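Local coordinates for protein hemolysin (Enterococcus faecalis, PDB 2R2Z) that belongs to the UPF0053 membrane protein family, may bind flavin adenine dinucleotide, and binds zinc ions in the crystal through its transporter-associated domain, at residues E28-E31 with D36-M39; G54-E59 with E78-L83; K62-F65 with I70-T73; A74-M77 with L82-L85. All coordinates share one frame; numbering follows the deposited sequence.

All four contacts lie in the transporter-associated domain, an antiparallel sheet with helices packed against it. Interaction 1 comes first along the chain and joins helix 26-33 to the loop after it; its centre lies about 21 Å from that of interaction 2, on the opposite side of the chain's centre. Interaction 3 is nested inside the loop that interaction 2 closes. Interactions 3 and 4 share strand 70-78, pairing it with strands 64-67 and 81-89. Interaction 2 takes in the turn of the second hairpin and shares Leu82 and Leu83 with interaction 4, centres about 7 Å apart. Leu37 touches Ile70, linking interaction 1 to interaction 3, while Glu59 and Asp58 bind zinc in interaction 2.

Interaction 1 of 4, residues E28-E31 with D36-M39; sequences EFNE and DLHM
A first torsion of -74° carries CG of Asn30 to the side of its own backbone N, turned from the helix toward Leu37, and a small second torsion lays the carboxamide alongside the backbone of that residue. Two hydrogen bonds result. ND2 of Asn30 donates to O of Leu37 at 2.8 Å; the bond is nearly straight (166°), lies in the plane of the amide, and reaches a lone pair in the carbonyl plane. In return OD1 of Asn30 accepts from N of Leu37 at 3.0 Å, less squarely, since this donor is tilted from the carbonyl plane. OD1 also hydrogen-bonds Thr35 OG1, so two partners grip one oxygen and the amide's rotation is fixed. CB of Leu37 lies 3.6 Å from OD1 of Asn30, just beside these bonds.

The apolar half lies deeper. The first torsion of Phe29, -179°, swings its ring away from the backbone N and brings it to Leu37, whose CD1 approaches obliquely, 3.6 Å from CE2 of Phe29. The ring of Phe33 meets that of Phe29 as well, and Leu37 continues inward onto Met45 and Tyr48 of helix 45-53. With its carboxamide paired to both N and O of Leu37, Asn30 forms a side-chain-to-backbone bridge across the helix-to-loop turn that follows helix 26-33 in the transporter-associated domain.

Interaction 2 of 4, residues G54-E59 with E78-L83; sequences GTIPDE and EGTRLL. With ZN (zinc ion), chain B.
The carboxylate of Glu59 is shared between the turn at Gly79 and a metal, one oxygen for each. OE2 of Glu59 accepts from N of Gly79 at 2.8 Å, met on its anti side by a donor 26° out of the carboxylate plane. OE1 of Glu59 binds the zinc ion at 2.0 Å, while OE2 of Glu59 stays 2.9 Å from the same zinc ion, so the coordination is lopsided, essentially through one oxygen. The other flat group, the guanidinium of Arg81, belongs to 78-83 alone; within that segment CD2 of Leu83 lies over one face, offset toward the rim, but in only one of two conformers, so this contact is doubtful.

Glu59 reaches Gly79 because its chain runs extended beyond CG. The amide it takes belongs to a type II' turn from Glu78 to Arg81, the two-residue connection of the beta hairpin formed by strands 70-78 and 81-89. Gly79 occupies the turn's second position with positive phi (59°), a conformation that favours glycine. The N-H bond holds OE2 while OE1 binds zinc, and the metal would probably polarise the carboxylate. Next to it, Asp58 binds another zinc ion through OD1.

A water joins the backbones further along, donating to O of Pro57 at 2.7 Å and to O of Gly79 at 2.7 Å. Beside it, at the surface, is a van der Waals contact: CG2 of Ile56 comes within 3.7 Å of O of Thr80 and 3.9 Å of CB of Thr80. Ile56 also rests on Met77.

Interaction 3 of 4, residues K62-F65 with I70-T73; sequences KPSF and IKLT
Phe65 and Leu72 form a hydrogen-bonded pair and Ser64 and Thr73 a non-hydrogen-bonded one in the antiparallel hairpin of strands 64-67 and 70-78, where 64-67 is an outermost strand of the domain's sheet. Two backbone hydrogen bonds hold the first pair: N of Phe65 donates to O of Leu72 at 2.8 Å, and N of Leu72 returns the bond to O of Phe65 at 2.8 Å, the latter almost straight at 175°.

CA-H...O contacts accompany the non-hydrogen-bonded pair. CA of Ser64 lies 3.1 Å from O of Leu72, the oxygen that also accepts from Phe65, and CA of Thr73 lies 3.4 Å from O of Pro63. Charged ends look to other partners: NZ of Lys62 forms a salt bridge with Glu75, and NZ of Lys71 hydrogen-bonds Tyr90 OH.

The van der Waals contacts divide between the two faces of the sheet. Phe65 and Leu72 point to the face that helix 45-53 packs against, Phe65 meeting Leu49 and Ala52 and Leu72 meeting Tyr48. Near Ser64 and Thr73, CG of Lys71 passes 3.9 Å from CB of Ser64, its chain bending farther out at chi3 and chi4. The first torsion of Thr73 (-59° to OG1) sets its methyl CG2 3.5 Å from O of Lys62, while OG1 of Thr73 lies 3.5 Å from CB of Ser64.

Interaction 4 of 4, residues A74-M77 with L82-L85; sequences AEEM and LLVL
Leu82 packs against Ala74 and Met77, a selenomethionine, on the buried side of this hairpin, where Leu85 is buried too, while Glu76 lies over Leu83 and Val84 on the exposed side. CD1 of Leu82 sits 4.0 Å from CB of Ala74 and 3.9 Å from SE of Met77. The selenomethionine chain is bent at both chi2 and chi3, which folds its selenium back over Leu82 instead of letting it run outward. Behind them Leu82 continues onto Ala46, Leu49 and Ile50 of helix 45-53, and Met77 meets Ile56 and Glu59.

Between the two sides the backbones of strands 70-78 and 81-89 are joined by two successive classic beta bulges. O of Val84 accepts from N of Glu75 at 3.0 Å and from N of Glu76 at 3.1 Å, since Glu75 takes a helix-like psi of -39° and the two residues face Val84 together. The same happens on the other strand, where Leu83 has the helix-like psi (-49°) and faces Glu76 together with Val84: O of Glu76 accepts from N of Leu83 at 2.9 Å, nearly along the C=O axis, and from N of Val84 at 3.2 Å on a lone pair. Each of these two carbonyl oxygens is thus gripped by two amides, and the register shifts by one residue at each bulge.

On the solvent side Glu76 extends with its carboxylate across the hydrocarbon, OE1 lying 3.7 Å from CG2 of Val84. CB of Glu75 stays close to the pairing, 3.4 Å from O of Val84, and only its carboxylate end leads away, to a salt bridge with Arg86.

Interaction 1 of 4, residues E28-E31 with D36-M39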
loop_
_atom_site.group_PDB
_atom_site.type_symbol
_atom_site.label_atom_id
_atom_site.label_comp_id
_atom_site.label_asym_id
_atom_site.label_seq_id
_atom_site.Cartn_x
_atom_site.Cartn_y
_atom_site.Cartn_z
ATOM N N GLU A 28 7.083 -5.265 -7.920
ATOM C CA GLU A 28 7.215 -3.984 -8.633
ATOM C C GLU A 28 7.460 -2.838 -7.644
ATOM O O GLU A 28 8.329 -1.996 -7.857
ATOM C CB GLU A 28 5.938 -3.689 -9.450
ATOM C CG GLU A 28 5.764 -4.537 -10.727
ATOM C CD GLU A 28 4.383 -4.407 -11.411
ATOM O OE1 GLU A 28 3.340 -4.079 -10.766
ATOM O OE2 GLU A 28 4.346 -4.685 -12.638
ATOM N N PHE A 29 6.683 -2.823 -6.567
ATOM C CA PHE A 29 6.848 -1.826 -5.518
ATOM C C PHE A 29 8.282 -1.858 -4.968
ATOM O O PHE A 29 8.928 -0.823 -4.840
ATOM C CB PHE A 29 5.820 -2.096 -4.403
ATOM C CG PHE A 29 5.875 -1.122 -3.259
ATOM C CD1 PHE A 29 5.031 -0.014 -3.225
ATOM C CD2 PHE A 29 6.749 -1.331 -2.202
ATOM C CE1 PHE A 29 5.076 0.879 -2.160
ATOM C CE2 PHE A 29 6.806 -0.448 -1.143
ATOM C CZ PHE A 29 5.968 0.664 -1.119
ATOM N N ASN A 30 8.792 -3.052 -4.655
ATOM C CA ASN A 30 10.148 -3.148 -4.129
ATOM C C ASN A 30 11.198 -2.654 -5.114
ATOM O O ASN A 30 12.157 -1.999 -4.728
ATOM C CB ASN A 30 10.497 -4.584 -3.746
ATOM C CG ASN A 30 9.819 -5.053 -2.480
ATOM O OD1 ASN A 30 9.412 -4.270 -1.615
ATOM N ND2 ASN A 30 9.735 -6.364 -2.340
ATOM N N GLU A 31 11.008 -2.952 -6.393
ATOM C CA GLU A 31 11.942 -2.489 -7.420
ATOM C C GLU A 31 11.938 -0.956 -7.521
ATOM O O GLU A 31 12.988 -0.313 -7.562
ATOM C CB GLU A 31 11.595 -3.117 -8.775
ATOM C CG GLU A 31 12.591 -2.790 -9.887
ATOM C CD GLU A 31 12.415 -3.652 -11.126
ATOM O OE1 GLU A 31 12.584 -4.886 -11.030
ATOM O OE2 GLU A 31 12.129 -3.096 -12.209
ATOM N N ASP A 36 11.841 -3.850 0.895
ATOM C CA ASP A 36 12.038 -5.270 1.186
ATOM C C ASP A 36 10.759 -5.939 1.671
ATOM O O ASP A 36 10.799 -6.829 2.531
ATOM C CB ASP A 36 13.147 -5.447 2.225
ATOM C CG ASP A 36 14.496 -5.047 1.696
ATOM O OD1 ASP A 36 14.972 -5.658 0.716
ATOM O OD2 ASP A 36 15.086 -4.125 2.282
ATOM N N LEU A 37 9.622 -5.539 1.112
ATOM C CA LEU A 37 8.372 -6.191 1.472
ATOM C C LEU A 37 8.295 -7.591 0.903
ATOM O O LEU A 37 8.689 -7.822 -0.245
ATOM C CB LEU A 37 7.180 -5.369 0.961
ATOM C CG LEU A 37 7.128 -3.899 1.366
ATOM C CD1 LEU A 37 5.805 -3.273 0.890
ATOM C CD2 LEU A 37 7.295 -3.718 2.878
ATOM N N HIS A 38 7.779 -8.527 1.690
ATOM C CA HIS A 38 7.568 -9.891 1.214
ATOM C C HIS A 38 6.354 -10.458 1.907
ATOM O O HIS A 38 6.173 -10.221 3.107
ATOM C CB HIS A 38 8.746 -10.804 1.561
ATOM C CG HIS A 38 10.054 -10.398 0.955
ATOM N ND1 HIS A 38 10.332 -10.523 -0.393
ATOM C CD2 HIS A 38 11.171 -9.885 1.521
ATOM C CE1 HIS A 38 11.563 -10.101 -0.626
ATOM N NE2 HIS A 38 12.107 -9.738 0.522
HETATM N N MSE A 39 5.563 -11.234 1.174
HETATM C CA MSE A 39 4.402 -11.921 1.726
HETATM C C MSE A 39 4.059 -13.104 0.818
HETATM O O MSE A 39 3.820 -12.923 -0.378
HETATM C CB MSE A 39 3.207 -10.967 1.839
HETATM C CG MSE A 39 1.960 -11.597 2.452
HETATM SE SE MSE A 39 0.557 -10.270 2.663
HETATM C CE MSE A 39 1.312 -9.242 4.160
#

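Interaction 2 of 4, residues G54-E59 with E78-L83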
loop_
_atom_site.group_PDB
_atom_site.type_symbol
_atom_site.label_atom_id
_atom_site.label_comp_id
_atom_site.label_asym_id
_atom_site.label_seq_id
_atom_site.Cartn_x
_atom_site.Cartn_y
_atom_site.Cartn_z
ATOM N N GLY A 54 -5.593 -7.057 8.544
ATOM C CA GLY A 54 -6.393 -8.145 9.097
ATOM C C GLY A 54 -7.895 -7.940 9.001
ATOM O O GLY A 54 -8.664 -8.837 9.350
ATOM N N THR A 55 -8.308 -6.761 8.534
ATOM C CA THR A 55 -9.726 -6.406 8.416
ATOM C C THR A 55 -9.862 -5.475 7.220
ATOM O O THR A 55 -8.990 -4.648 6.980
ATOM C CB THR A 55 -10.239 -5.673 9.676
ATOM O OG1 THR A 55 -10.167 -6.546 10.807
ATOM C CG2 THR A 55 -11.699 -5.242 9.516
ATOM N N ILE A 56 -10.957 -5.614 6.474
ATOM C CA ILE A 56 -11.224 -4.741 5.322
ATOM C C ILE A 56 -11.831 -3.432 5.835
ATOM O O ILE A 56 -12.845 -3.449 6.524
ATOM C CB ILE A 56 -12.156 -5.430 4.289
ATOM C CG1 ILE A 56 -11.532 -6.740 3.784
ATOM C CG2 ILE A 56 -12.432 -4.506 3.116
ATOM C CD1 ILE A 56 -12.415 -7.540 2.840
ATOM N N PRO A 57 -11.186 -2.292 5.538
ATOM C CA PRO A 57 -11.719 -1.001 5.962
ATOM C C PRO A 57 -13.056 -0.671 5.275
ATOM O O PRO A 57 -13.238 -1.038 4.108
ATOM C CB PRO A 57 -10.637 -0.012 5.480
ATOM C CG PRO A 57 -9.392 -0.846 5.283
ATOM C CD PRO A 57 -9.890 -2.170 4.839
ATOM N N ASP A 58 -13.939 0.033 5.994
ATOM C CA ASP A 58 -15.167 0.681 5.454
ATOM C C ASP A 58 -14.737 1.739 4.431
ATOM O O ASP A 58 -13.630 2.305 4.543
ATOM C CB ASP A 58 -15.925 1.329 6.655
ATOM C CG ASP A 58 -17.342 1.881 6.336
ATOM O OD1 ASP A 58 -17.888 1.696 5.226
ATOM O OD2 ASP A 58 -17.926 2.513 7.270
ATOM N N GLU A 59 -15.562 1.999 3.418
ATOM C CA GLU A 59 -15.291 3.134 2.544
ATOM C C GLU A 59 -15.192 4.377 3.417
ATOM O O GLU A 59 -16.037 4.595 4.303
ATOM C CB GLU A 59 -16.386 3.306 1.509
ATOM C CG GLU A 59 -16.374 2.241 0.441
ATOM C CD GLU A 59 -17.557 2.372 -0.524
ATOM O OE1 GLU A 59 -18.577 2.922 -0.089
ATOM O OE2 GLU A 59 -17.430 1.924 -1.671
ATOM N N GLU A 78 -13.064 0.869 -2.895
ATOM C CA GLU A 78 -14.232 0.789 -3.774
ATOM C C GLU A 78 -14.950 -0.484 -3.371
ATOM O O GLU A 78 -14.549 -1.581 -3.761
ATOM C CB GLU A 78 -13.827 0.789 -5.258
ATOM C CG GLU A 78 -15.013 0.713 -6.243
ATOM C CD GLU A 78 -14.620 0.998 -7.683
ATOM O OE1 GLU A 78 -14.113 2.110 -7.946
ATOM O OE2 GLU A 78 -14.823 0.113 -8.548
ATOM N N GLY A 79 -15.990 -0.330 -2.564
ATOM C CA GLY A 79 -16.568 -1.489 -1.877
ATOM C C GLY A 79 -15.465 -2.110 -1.040
ATOM O O GLY A 79 -14.723 -1.396 -0.341
ATOM N N THR A 80 -15.292 -3.418 -1.158
ATOM C CA THR A 80 -14.257 -4.083 -0.389
ATOM C C THR A 80 -12.913 -4.158 -1.108
ATOM O O THR A 80 -11.967 -4.735 -0.565
ATOM C CB THR A 80 -14.687 -5.480 0.039
ATOM O OG1 THR A 80 -14.983 -6.263 -1.115
ATOM C CG2 THR A 80 -15.909 -5.422 0.940
ATOM N N ARG A 81 -12.821 -3.573 -2.303
ATOM C CA ARG A 81 -11.552 -3.505 -3.003
ATOM C C ARG A 81 -10.717 -2.315 -2.544
ATOM O O ARG A 81 -11.202 -1.175 -2.508
ATOM C CB ARG A 81 -11.797 -3.382 -4.498
ATOM C CG ARG A 81 -10.538 -3.159 -5.295
ATOM C CD ARG A 81 -10.870 -3.001 -6.757
ATOM N NE ARG A 81 -9.679 -2.861 -7.585
ATOM C CZ ARG A 81 -9.723 -2.809 -8.912
ATOM N NH1 ARG A 81 -10.887 -2.905 -9.542
ATOM N NH2 ARG A 81 -8.609 -2.677 -9.603
ATOM N N LEU A 82 -9.462 -2.580 -2.195
ATOM C CA LEU A 82 -8.524 -1.514 -1.889
ATOM C C LEU A 82 -7.954 -0.973 -3.187
ATOM O O LEU A 82 -7.129 -1.620 -3.837
ATOM C CB LEU A 82 -7.437 -2.021 -0.945
ATOM C CG LEU A 82 -6.236 -1.100 -0.703
ATOM C CD1 LEU A 82 -6.676 0.297 -0.254
ATOM C CD2 LEU A 82 -5.320 -1.722 0.344
ATOM N N LEU A 83 -8.424 0.187 -3.582
ATOM C CA LEU A 83 -8.084 0.806 -4.864
ATOM C C LEU A 83 -6.715 1.501 -4.836
ATOM O O LEU A 83 -5.975 1.385 -5.771
ATOM C CB LEU A 83 -9.142 1.833 -5.284
ATOM C CG LEU A 83 -10.430 1.474 -6.016
ATOM C CD1 LEU A 83 -11.103 2.756 -6.491
ATOM C CD2 LEU A 83 -10.185 0.553 -7.198
HETATM ZN ZN ZN B . -20.158 2.715 -1.253
HETATM O O HOH W 1 -15.194 -1.476 2.300
#

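Interaction 3 of 4, residues K62-F65 with I70-T73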
loop_
_atom_site.group_PDB
_atom_site.type_symbol
_atom_site.label_atom_id
_atom_site.label_comp_id
_atom_site.label_asym_id
_atom_site.label_seq_id
_atom_site.Cartn_x
_atom_site.Cartn_y
_atom_site.Cartn_z
ATOM N N LYS A 62 -9.557 4.985 6.917
ATOM C CA LYS A 62 -8.180 5.021 6.410
ATOM C C LYS A 62 -7.161 4.518 7.440
ATOM O O LYS A 62 -6.292 5.267 7.902
ATOM C CB LYS A 62 -7.845 6.432 5.925
ATOM C CG LYS A 62 -8.784 6.942 4.841
ATOM C CD LYS A 62 -8.307 8.260 4.294
ATOM C CE LYS A 62 -9.244 8.768 3.205
ATOM N NZ LYS A 62 -8.829 10.138 2.776
ATOM N N PRO A 63 -7.239 3.226 7.788
ATOM C CA PRO A 63 -6.263 2.674 8.712
ATOM C C PRO A 63 -4.903 2.532 8.046
ATOM O O PRO A 63 -4.798 2.525 6.813
ATOM C CB PRO A 63 -6.840 1.304 9.037
ATOM C CG PRO A 63 -7.568 0.920 7.800
ATOM C CD PRO A 63 -8.209 2.210 7.339
ATOM N N SER A 64 -3.881 2.369 8.877
ATOM C CA SER A 64 -2.529 2.228 8.377
ATOM C C SER A 64 -1.813 1.036 8.989
ATOM O O SER A 64 -2.194 0.502 10.044
ATOM C CB SER A 64 -1.731 3.496 8.643
ATOM O OG SER A 64 -1.627 3.726 10.031
ATOM N N PHE A 65 -0.772 0.603 8.290
ATOM C CA PHE A 65 0.122 -0.459 8.723
ATOM C C PHE A 65 1.537 0.059 8.529
ATOM O O PHE A 65 1.891 0.540 7.445
ATOM C CB PHE A 65 -0.096 -1.716 7.883
ATOM C CG PHE A 65 0.825 -2.838 8.244
ATOM C CD1 PHE A 65 0.673 -3.527 9.452
ATOM C CD2 PHE A 65 1.841 -3.216 7.382
ATOM C CE1 PHE A 65 1.528 -4.574 9.798
ATOM C CE2 PHE A 65 2.694 -4.260 7.709
ATOM C CZ PHE A 65 2.535 -4.937 8.921
ATOM N N ILE A 70 8.395 2.419 6.463
ATOM C CA ILE A 70 7.240 2.684 5.607
ATOM C C ILE A 70 5.943 2.720 6.427
ATOM O O ILE A 70 5.774 1.897 7.339
ATOM C CB ILE A 70 7.111 1.562 4.535
ATOM C CG1 ILE A 70 8.483 1.228 3.930
ATOM C CG2 ILE A 70 6.079 1.930 3.467
ATOM C CD1 ILE A 70 8.507 -0.064 3.134
ATOM N N LYS A 71 5.041 3.620 6.061
ATOM C CA LYS A 71 3.679 3.558 6.548
ATOM C C LYS A 71 2.762 3.451 5.336
ATOM O O LYS A 71 2.837 4.273 4.413
ATOM C CB LYS A 71 3.328 4.780 7.387
ATOM C CG LYS A 71 1.903 4.706 7.921
ATOM C CD LYS A 71 1.607 5.735 8.987
ATOM C CE LYS A 71 1.080 6.984 8.377
ATOM N NZ LYS A 71 2.171 7.751 7.772
ATOM N N LEU A 72 1.903 2.430 5.347
ATOM C CA LEU A 72 0.942 2.178 4.266
ATOM C C LEU A 72 -0.454 2.482 4.792
ATOM O O LEU A 72 -0.840 1.944 5.827
ATOM C CB LEU A 72 1.007 0.715 3.853
ATOM C CG LEU A 72 2.334 0.222 3.288
ATOM C CD1 LEU A 72 2.252 -1.293 3.100
ATOM C CD2 LEU A 72 2.667 0.907 1.982
ATOM N N THR A 73 -1.193 3.314 4.081
ATOM C CA THR A 73 -2.534 3.693 4.511
ATOM C C THR A 73 -3.522 3.308 3.435
ATOM O O THR A 73 -3.252 3.457 2.246
ATOM C CB THR A 73 -2.615 5.215 4.773
ATOM O OG1 THR A 73 -1.661 5.561 5.782
ATOM C CG2 THR A 73 -4.009 5.633 5.218
#

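Interaction 4 of 4, residues A74-M77 with L82-L85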
loop_
_atom_site.group_PDB
_atom_site.type_symbol
_atom_site.label_atom_id
_atom_site.label_comp_id
_atom_site.label_asym_id
_atom_site.label_seq_id
_atom_site.Cartn_x
_atom_site.Cartn_y
_atom_site.Cartn_z
ATOM N N ALA A 74 -4.688 2.813 3.834
ATOM C CA ALA A 74 -5.737 2.496 2.882
ATOM C C ALA A 74 -6.414 3.804 2.508
ATOM O O ALA A 74 -7.285 4.291 3.250
ATOM C CB ALA A 74 -6.741 1.527 3.526
ATOM N N GLU A 75 -6.047 4.366 1.361
ATOM C CA GLU A 75 -6.495 5.700 0.996
ATOM C C GLU A 75 -7.866 5.724 0.348
ATOM O O GLU A 75 -8.647 6.639 0.590
ATOM C CB GLU A 75 -5.466 6.363 0.089
ATOM C CG GLU A 75 -5.679 7.848 -0.035
ATOM C CD GLU A 75 -5.592 8.582 1.314
ATOM O OE1 GLU A 75 -4.880 8.151 2.262
ATOM O OE2 GLU A 75 -6.252 9.603 1.439
ATOM N N GLU A 76 -8.140 4.737 -0.506
ATOM C CA GLU A 76 -9.407 4.683 -1.232
ATOM C C GLU A 76 -9.870 3.262 -1.383
ATOM O O GLU A 76 -9.174 2.437 -1.994
ATOM C CB GLU A 76 -9.286 5.331 -2.616
ATOM C CG GLU A 76 -10.628 5.445 -3.307
ATOM C CD GLU A 76 -10.581 6.128 -4.659
ATOM O OE1 GLU A 76 -9.478 6.448 -5.153
ATOM O OE2 GLU A 76 -11.674 6.340 -5.237
HETATM N N MSE A 77 -11.073 3.011 -0.869
HETATM C CA MSE A 77 -11.787 1.739 -1.048
HETATM C C MSE A 77 -12.867 1.908 -2.096
HETATM O O MSE A 77 -13.501 2.966 -2.177
HETATM C CB MSE A 77 -12.487 1.309 0.243
HETATM C CG MSE A 77 -11.579 1.183 1.445
HETATM SE SE MSE A 77 -10.219 -0.178 1.242
HETATM C CE MSE A 77 -11.404 -1.730 1.031
ATOM N N LEU A 82 -9.462 -2.580 -2.195
ATOM C CA LEU A 82 -8.524 -1.514 -1.889
ATOM C C LEU A 82 -7.954 -0.973 -3.187
ATOM O O LEU A 82 -7.129 -1.620 -3.837
ATOM C CB LEU A 82 -7.437 -2.021 -0.945
ATOM C CG LEU A 82 -6.236 -1.100 -0.703
ATOM C CD1 LEU A 82 -6.676 0.297 -0.254
ATOM C CD2 LEU A 82 -5.320 -1.722 0.344
ATOM N N LEU A 83 -8.424 0.187 -3.582
ATOM C CA LEU A 83 -8.084 0.806 -4.864
ATOM C C LEU A 83 -6.715 1.501 -4.836
ATOM O O LEU A 83 -5.975 1.385 -5.771
ATOM C CB LEU A 83 -9.142 1.833 -5.284
ATOM C CG LEU A 83 -10.430 1.474 -6.016
ATOM C CD1 LEU A 83 -11.103 2.756 -6.491
ATOM C CD2 LEU A 83 -10.185 0.553 -7.198
ATOM N N VAL A 84 -6.517 2.316 -3.798
ATOM C CA VAL A 84 -5.323 3.165 -3.738
ATOM C C VAL A 84 -4.770 3.148 -2.329
ATOM O O VAL A 84 -5.525 3.305 -1.352
ATOM C CB VAL A 84 -5.649 4.637 -4.170
ATOM C CG1 VAL A 84 -4.388 5.479 -4.175
ATOM C CG2 VAL A 84 -6.282 4.670 -5.571
ATOM N N LEU A 85 -3.452 2.980 -2.241
ATOM C CA LEU A 85 -2.721 3.083 -0.975
ATOM C C LEU A 85 -1.994 4.407 -0.932
ATOM O O LEU A 85 -1.511 4.871 -1.954
ATOM C CB LEU A 85 -1.653 1.968 -0.883
ATOM C CG LEU A 85 -2.104 0.524 -0.686
ATOM C CD1 LEU A 85 -2.652 -0.062 -1.995
ATOM C CD2 LEU A 85 -0.940 -0.324 -0.209
#